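Amine Dehydrogenase (Pseudomonas putida, PDB 1JMX) probably takes part in oxidative deamination of primary amines, as the beta-propeller chain of a dehydrogenase that also contains heme c. Local coordinates at residues Ala156-Leu161 with Ile168-Val173; Ser160-Gly165 with Val238-Gly243. All blocks are in the same frame, centred on the assembly; numbering follows the deposited sequence.

Contact 1 pairs successive strands of one propeller blade; contact 2 packs strand 161-164 against the next blade through side chains, and an Asp157-Leu240 backbone hydrogen bond ties the blades further. Their centres lie about 6 Å apart, and they share Ser160 and Leu161. Among the links between them, Tyr169 N lies 2.8 Å from Val163 O, a probable hydrogen bond that continues the strand pairing; Tyr162 OH is probably hydrogen-bonded to Lys170 NZ at 2.8 Å, and Ala156 CB packs 3.6 Å from Tyr162 CE1. Neither includes the heme c pocket, formed in this chain by Leu116 to Tyr120, although Leu161 and Val173 touch Tyr107 on strand 105-115, which leads to that loop.

Contact 1. Residues Ala156-Leu161 with Ile168-Val173; sequences ADDGSL and IYKMDV
A type I turn running from Ala156 to Gly159 brings Asp158 up to Lys170 from the opposite direction, but Asp158 OD2 stays 4.1 Å from Lys170 NZ, too far for a salt bridge. The other oxygen of Asp158 is engaged locally: OD1 accepts the backbone N of Ser160 at 3.2 Å from above the carboxylate plane, closing an Asx turn. Gly159 follows with positive phi, and Ala156 N bonds to Ser160 O, which makes the connection a classic type I hairpin with a G1 beta bulge. Across the contact, Gly159 O rests 4.0 Å from Val173 CG2. At Ser160 the hydroxyl OG comes within 3.2 Å of Lys170 NZ. The lysine chain runs fully extended and then bends at its last torsion (chi4 58°), which brings the ammonium over Ser160 and to its hydrogen-bond partner, Tyr162 OH. Leu161 forms an antiparallel hydrogen-bonded pair with Met171: Leu161 N donates to Met171 O at 2.9 Å (163° at the hydrogen), and Met171 N returns a bond to Leu161 O at 2.7 Å. With CG anti to its backbone N (chi1 -164°), Leu161 crosses Val173 at about a right angle, its CB lying 3.9 Å from Val173 CG1. Both side chains also touch Tyr107 of strand 105-115, in the preceding sheet, while Met171 packs on Tyr178. Strands 161-164 and 168-171 are thus the two inner strands of a four-stranded blade, flanked by 153-155 and 178-182.

Contact 2. Residues Ser160-Gly165 with Val238-Gly243; sequences SLYVAG and VDLKTG
Val238 sets a methyl group squarely on the ring of Tyr162, a CH-pi contact of nearly ideal geometry. Its CG1 lies 3.6 Å from the centroid of the Tyr162 ring and only 2° off the ring normal, so all six ring carbons are almost equally near. The valine reaches this place by holding CG1 anti to its backbone N (chi1 -176°). Looser apolar packing adds to it: Leu240 CD2 approaches Tyr162 CD1 obliquely at 4.3 Å. At the far end of the ring, Tyr162 OH comes 3.4 Å from Gly243 CA, where the lack of a side chain admits the hydroxyl, itself bonded to Lys170. No hydrogen bond joins the two segments, and the CA atoms of Tyr162 and Val238 stand 8.1 Å apart, as suits face-to-face packing of successive propeller blades rather than strand pairing. Phe210, on strand 209-218, extends this apolar interface by touching Val238, Leu240 and Ala164. The turn that leaves strand 230-239 has polar bonds of its own. Asp239 OD1 accepts Lys241 N at 3.1 Å through its anti lone pair, forming an Asx turn, and receives a weak bond from Thr242 N and a salt bridge from Lys241 NZ, whose hydrogen bond is weak. Gly243 N bonds to Asp239 O at 2.7 Å, within the turn that carries the glycine to the tyrosine hydroxyl.

Contact 1. Residues Ala156-Leu161 with Ile168-Val173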
ATOM      1  N   ALA B 156     -36.075  -2.994  11.181  1.00 17.08           N
ATOM      2  CA  ALA B 156     -36.833  -2.306  12.208  1.00 18.62           C
ATOM      3  C   ALA B 156     -37.961  -3.227  12.685  1.00 19.62           C
ATOM      4  O   ALA B 156     -38.247  -4.246  12.056  1.00 19.87           O
ATOM      5  CB  ALA B 156     -37.393  -1.008  11.657  1.00 16.96           C
ATOM      6  N   ASP B 157     -38.573  -2.864  13.808  1.00 20.60           N
ATOM      7  CA  ASP B 157     -39.673  -3.608  14.423  1.00 22.01           C
ATOM      8  C   ASP B 157     -40.877  -3.849  13.517  1.00 21.98           C
ATOM      9  O   ASP B 157     -41.547  -4.881  13.624  1.00 23.38           O
ATOM     10  CB  ASP B 157     -40.169  -2.874  15.673  1.00 22.00           C
ATOM     11  CG  ASP B 157     -39.284  -3.084  16.875  1.00 23.54           C
ATOM     12  OD1 ASP B 157     -38.380  -3.948  16.832  1.00 24.37           O
ATOM     13  OD2 ASP B 157     -39.514  -2.377  17.883  1.00 26.19           O
ATOM     14  N   ASP B 158     -41.189  -2.871  12.676  1.00 21.88           N
ATOM     15  CA  ASP B 158     -42.323  -2.991  11.776  1.00 22.59           C
ATOM     16  C   ASP B 158     -41.967  -3.718  10.479  1.00 22.78           C
ATOM     17  O   ASP B 158     -42.617  -3.523   9.450  1.00 23.69           O
ATOM     18  CB  ASP B 158     -42.888  -1.607  11.472  1.00 24.04           C
ATOM     19  CG  ASP B 158     -41.978  -0.783  10.586  1.00 26.66           C
ATOM     20  OD1 ASP B 158     -40.766  -1.064  10.506  1.00 27.81           O
ATOM     21  OD2 ASP B 158     -42.487   0.149   9.947  1.00 29.41           O
ATOM     22  N   GLY B 159     -40.902  -4.514  10.522  1.00 21.50           N
ATOM     23  CA  GLY B 159     -40.479  -5.259   9.350  1.00 20.93           C
ATOM     24  C   GLY B 159     -39.704  -4.502   8.281  1.00 20.50           C
ATOM     25  O   GLY B 159     -39.220  -5.129   7.340  1.00 21.40           O
ATOM     26  N   SER B 160     -39.628  -3.176   8.383  1.00 19.50           N
ATOM     27  CA  SER B 160     -38.885  -2.359   7.413  1.00 20.10           C
ATOM     28  C   SER B 160     -37.378  -2.584   7.520  1.00 18.58           C
ATOM     29  O   SER B 160     -36.856  -2.849   8.595  1.00 19.64           O
ATOM     30  CB  SER B 160     -39.187  -0.869   7.602  1.00 19.65           C
ATOM     31  OG  SER B 160     -40.478  -0.563   7.119  1.00 23.26           O
ATOM     32  N   LEU B 161     -36.680  -2.442   6.405  1.00 16.93           N
ATOM     33  CA  LEU B 161     -35.244  -2.662   6.389  1.00 16.50           C
ATOM     34  C   LEU B 161     -34.487  -1.369   6.126  1.00 15.08           C
ATOM     35  O   LEU B 161     -34.648  -0.741   5.080  1.00 15.20           O
ATOM     36  CB  LEU B 161     -34.890  -3.704   5.318  1.00 17.49           C
ATOM     37  CG  LEU B 161     -33.519  -4.381   5.334  1.00 18.35           C
ATOM     38  CD1 LEU B 161     -33.423  -5.304   6.536  1.00 17.48           C
ATOM     39  CD2 LEU B 161     -33.324  -5.167   4.044  1.00 16.98           C
ATOM     40  N   ILE B 168     -29.020   6.502   3.509  1.00 13.93           N
ATOM     41  CA  ILE B 168     -29.657   5.460   4.301  1.00 15.20           C
ATOM     42  C   ILE B 168     -31.051   5.319   3.689  1.00 16.05           C
ATOM     43  O   ILE B 168     -31.742   6.319   3.470  1.00 15.28           O
ATOM     44  CB  ILE B 168     -29.779   5.839   5.797  1.00 15.56           C
ATOM     45  CG1 ILE B 168     -28.407   6.212   6.360  1.00 17.14           C
ATOM     46  CG2 ILE B 168     -30.378   4.678   6.600  1.00 15.46           C
ATOM     47  CD1 ILE B 168     -27.376   5.141   6.225  1.00 17.51           C
ATOM     48  N   TYR B 169     -31.424   4.087   3.360  1.00 15.25           N
ATOM     49  CA  TYR B 169     -32.712   3.796   2.758  1.00 13.95           C
ATOM     50  C   TYR B 169     -33.624   3.024   3.691  1.00 13.46           C
ATOM     51  O   TYR B 169     -33.174   2.364   4.617  1.00 12.75           O
ATOM     52  CB  TYR B 169     -32.531   2.971   1.489  1.00 12.85           C
ATOM     53  CG  TYR B 169     -31.493   3.503   0.550  1.00 12.39           C
ATOM     54  CD1 TYR B 169     -30.292   2.826   0.368  1.00 12.28           C
ATOM     55  CD2 TYR B 169     -31.712   4.672  -0.174  1.00 11.93           C
ATOM     56  CE1 TYR B 169     -29.339   3.292  -0.510  1.00 11.08           C
ATOM     57  CE2 TYR B 169     -30.761   5.151  -1.058  1.00 11.40           C
ATOM     58  CZ  TYR B 169     -29.579   4.454  -1.220  1.00 10.86           C
ATOM     59  OH  TYR B 169     -28.636   4.903  -2.106  1.00 14.56           O
ATOM     60  N   LYS B 170     -34.921   3.147   3.441  1.00 14.20           N
ATOM     61  CA  LYS B 170     -35.939   2.445   4.198  1.00 15.06           C
ATOM     62  C   LYS B 170     -36.541   1.551   3.128  1.00 14.70           C
ATOM     63  O   LYS B 170     -37.113   2.031   2.155  1.00 15.12           O
ATOM     64  CB  LYS B 170     -36.968   3.427   4.730  1.00 17.67           C
ATOM     65  CG  LYS B 170     -38.038   2.789   5.586  1.00 21.30           C
ATOM     66  CD  LYS B 170     -39.035   3.839   6.033  1.00 25.38           C
ATOM     67  CE  LYS B 170     -40.190   3.207   6.772  1.00 27.18           C
ATOM     68  NZ  LYS B 170     -39.690   2.446   7.947  1.00 32.68           N
ATOM     69  N   MET B 171     -36.404   0.247   3.302  1.00 15.27           N
ATOM     70  CA  MET B 171     -36.880  -0.682   2.291  1.00 15.82           C
ATOM     71  C   MET B 171     -37.958  -1.664   2.713  1.00 15.32           C
ATOM     72  O   MET B 171     -37.929  -2.211   3.812  1.00 15.49           O
ATOM     73  CB  MET B 171     -35.682  -1.436   1.707  1.00 16.45           C
ATOM     74  CG  MET B 171     -36.012  -2.456   0.645  1.00 17.77           C
ATOM     75  SD  MET B 171     -34.516  -3.203   0.038  1.00 18.83           S
ATOM     76  CE  MET B 171     -34.957  -3.477  -1.638  1.00 18.32           C
ATOM     77  N   ASP B 172     -38.919  -1.852   1.809  1.00 15.40           N
ATOM     78  CA  ASP B 172     -40.022  -2.782   1.988  1.00 15.65           C
ATOM     79  C   ASP B 172     -39.490  -4.116   1.468  1.00 14.62           C
ATOM     80  O   ASP B 172     -39.204  -4.241   0.283  1.00 15.22           O
ATOM     81  CB  ASP B 172     -41.208  -2.338   1.133  1.00 16.20           C
ATOM     82  CG  ASP B 172     -42.460  -3.154   1.389  1.00 18.13           C
ATOM     83  OD1 ASP B 172     -43.564  -2.579   1.314  1.00 24.62           O
ATOM     84  OD2 ASP B 172     -42.365  -4.364   1.658  1.00 20.67           O
ATOM     85  N   VAL B 173     -39.384  -5.111   2.346  1.00 15.51           N
ATOM     86  CA  VAL B 173     -38.866  -6.419   1.952  1.00 17.04           C
ATOM     87  C   VAL B 173     -39.825  -7.292   1.142  1.00 17.92           C
ATOM     88  O   VAL B 173     -39.444  -8.369   0.700  1.00 17.99           O
ATOM     89  CB  VAL B 173     -38.289  -7.223   3.162  1.00 16.08           C
ATOM     90  CG1 VAL B 173     -37.195  -6.439   3.838  1.00 16.85           C
ATOM     91  CG2 VAL B 173     -39.364  -7.574   4.157  1.00 17.48           C
TER

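Contact 2. Residues Ser160-Gly165 with Val238-Gly243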
ATOM      1  N   SER B 160     -39.628  -3.176   8.383  1.00 19.50           N
ATOM      2  CA  SER B 160     -38.885  -2.359   7.413  1.00 20.10           C
ATOM      3  C   SER B 160     -37.378  -2.584   7.520  1.00 18.58           C
ATOM      4  O   SER B 160     -36.856  -2.849   8.595  1.00 19.64           O
ATOM      5  CB  SER B 160     -39.187  -0.869   7.602  1.00 19.65           C
ATOM      6  OG  SER B 160     -40.478  -0.563   7.119  1.00 23.26           O
ATOM      7  N   LEU B 161     -36.680  -2.442   6.405  1.00 16.93           N
ATOM      8  CA  LEU B 161     -35.244  -2.662   6.389  1.00 16.50           C
ATOM      9  C   LEU B 161     -34.487  -1.369   6.126  1.00 15.08           C
ATOM     10  O   LEU B 161     -34.648  -0.741   5.080  1.00 15.20           O
ATOM     11  CB  LEU B 161     -34.890  -3.704   5.318  1.00 17.49           C
ATOM     12  CG  LEU B 161     -33.519  -4.381   5.334  1.00 18.35           C
ATOM     13  CD1 LEU B 161     -33.423  -5.304   6.536  1.00 17.48           C
ATOM     14  CD2 LEU B 161     -33.324  -5.167   4.044  1.00 16.98           C
ATOM     15  N   TYR B 162     -33.708  -0.942   7.112  1.00 15.62           N
ATOM     16  CA  TYR B 162     -32.893   0.258   6.977  1.00 14.76           C
ATOM     17  C   TYR B 162     -31.569  -0.166   6.384  1.00 13.87           C
ATOM     18  O   TYR B 162     -30.870  -1.016   6.927  1.00 15.12           O
ATOM     19  CB  TYR B 162     -32.742   0.965   8.322  1.00 15.00           C
ATOM     20  CG  TYR B 162     -34.010   1.698   8.669  1.00 15.66           C
ATOM     21  CD1 TYR B 162     -34.954   1.136   9.533  1.00 15.81           C
ATOM     22  CD2 TYR B 162     -34.308   2.923   8.066  1.00 15.02           C
ATOM     23  CE1 TYR B 162     -36.164   1.770   9.782  1.00 16.84           C
ATOM     24  CE2 TYR B 162     -35.510   3.563   8.310  1.00 16.64           C
ATOM     25  CZ  TYR B 162     -36.433   2.986   9.167  1.00 17.27           C
ATOM     26  OH  TYR B 162     -37.618   3.628   9.410  1.00 19.96           O
ATOM     27  N   VAL B 163     -31.290   0.377   5.208  1.00 13.16           N
ATOM     28  CA  VAL B 163     -30.100   0.049   4.441  1.00 13.76           C
ATOM     29  C   VAL B 163     -29.102   1.193   4.339  1.00 13.02           C
ATOM     30  O   VAL B 163     -29.420   2.264   3.834  1.00 14.19           O
ATOM     31  CB  VAL B 163     -30.510  -0.369   3.001  1.00 13.81           C
ATOM     32  CG1 VAL B 163     -29.295  -0.673   2.162  1.00 14.88           C
ATOM     33  CG2 VAL B 163     -31.452  -1.566   3.048  1.00 13.99           C
ATOM     34  N   ALA B 164     -27.885   0.944   4.798  1.00 12.60           N
ATOM     35  CA  ALA B 164     -26.826   1.935   4.726  1.00 11.76           C
ATOM     36  C   ALA B 164     -26.135   1.815   3.368  1.00 10.62           C
ATOM     37  O   ALA B 164     -25.607   0.761   3.019  1.00 10.56           O
ATOM     38  CB  ALA B 164     -25.824   1.729   5.858  1.00  8.62           C
ATOM     39  N   GLY B 165     -26.218   2.882   2.583  1.00 10.65           N
ATOM     40  CA  GLY B 165     -25.584   2.921   1.275  1.00 12.88           C
ATOM     41  C   GLY B 165     -25.146   4.356   1.072  1.00 12.63           C
ATOM     42  O   GLY B 165     -24.804   5.008   2.052  1.00 13.18           O
ATOM     43  N   VAL B 238     -30.931   5.520  13.895  1.00 19.53           N
ATOM     44  CA  VAL B 238     -32.255   5.172  13.411  1.00 18.11           C
ATOM     45  C   VAL B 238     -32.894   4.362  14.525  1.00 17.27           C
ATOM     46  O   VAL B 238     -32.396   3.303  14.889  1.00 17.51           O
ATOM     47  CB  VAL B 238     -32.205   4.310  12.127  1.00 19.18           C
ATOM     48  CG1 VAL B 238     -33.621   4.070  11.608  1.00 18.30           C
ATOM     49  CG2 VAL B 238     -31.352   4.984  11.056  1.00 19.52           C
ATOM     50  N   ASP B 239     -33.955   4.903  15.111  1.00 18.52           N
ATOM     51  CA  ASP B 239     -34.675   4.227  16.186  1.00 19.53           C
ATOM     52  C   ASP B 239     -35.409   3.055  15.537  1.00 19.64           C
ATOM     53  O   ASP B 239     -36.274   3.253  14.681  1.00 19.99           O
ATOM     54  CB  ASP B 239     -35.674   5.193  16.835  1.00 20.99           C
ATOM     55  CG  ASP B 239     -36.152   4.718  18.192  1.00 21.96           C
ATOM     56  OD1 ASP B 239     -36.694   3.600  18.285  1.00 22.56           O
ATOM     57  OD2 ASP B 239     -35.974   5.470  19.174  1.00 26.02           O
ATOM     58  N   LEU B 240     -35.046   1.836  15.921  1.00 20.47           N
ATOM     59  CA  LEU B 240     -35.661   0.659  15.325  1.00 21.91           C
ATOM     60  C   LEU B 240     -37.098   0.373  15.751  1.00 23.12           C
ATOM     61  O   LEU B 240     -37.748  -0.503  15.191  1.00 23.56           O
ATOM     62  CB  LEU B 240     -34.773  -0.566  15.526  1.00 19.63           C
ATOM     63  CG  LEU B 240     -33.393  -0.481  14.867  1.00 18.87           C
ATOM     64  CD1 LEU B 240     -32.669  -1.792  15.068  1.00 17.88           C
ATOM     65  CD2 LEU B 240     -33.515  -0.170  13.383  1.00 16.69           C
ATOM     66  N   LYS B 241     -37.594   1.122  16.731  1.00 25.46           N
ATOM     67  CA  LYS B 241     -38.966   0.958  17.205  1.00 27.12           C
ATOM     68  C   LYS B 241     -39.914   1.878  16.436  1.00 27.16           C
ATOM     69  O   LYS B 241     -40.908   1.436  15.853  1.00 28.84           O
ATOM     70  CB  LYS B 241     -39.056   1.276  18.708  1.00 29.15           C
ATOM     71  CG  LYS B 241     -38.316   0.281  19.596  1.00 33.08           C
ATOM     72  CD  LYS B 241     -38.150   0.761  21.043  1.00 36.70           C
ATOM     73  CE  LYS B 241     -37.083   1.873  21.172  1.00 39.96           C
ATOM     74  NZ  LYS B 241     -35.716   1.494  20.647  1.00 39.80           N
ATOM     75  N   THR B 242     -39.541   3.148  16.364  1.00 26.86           N
ATOM     76  CA  THR B 242     -40.357   4.173  15.725  1.00 26.59           C
ATOM     77  C   THR B 242     -39.910   4.651  14.348  1.00 26.64           C
ATOM     78  O   THR B 242     -40.629   5.415  13.695  1.00 26.34           O
ATOM     79  CB  THR B 242     -40.431   5.408  16.644  1.00 27.19           C
ATOM     80  OG1 THR B 242     -39.098   5.827  16.969  1.00 27.37           O
ATOM     81  CG2 THR B 242     -41.169   5.077  17.934  1.00 26.16           C
ATOM     82  N   GLY B 243     -38.715   4.247  13.925  1.00 25.84           N
ATOM     83  CA  GLY B 243     -38.212   4.685  12.632  1.00 26.21           C
ATOM     84  C   GLY B 243     -37.684   6.111  12.648  1.00 26.64           C
ATOM     85  O   GLY B 243     -37.300   6.645  11.607  1.00 27.05           O
TER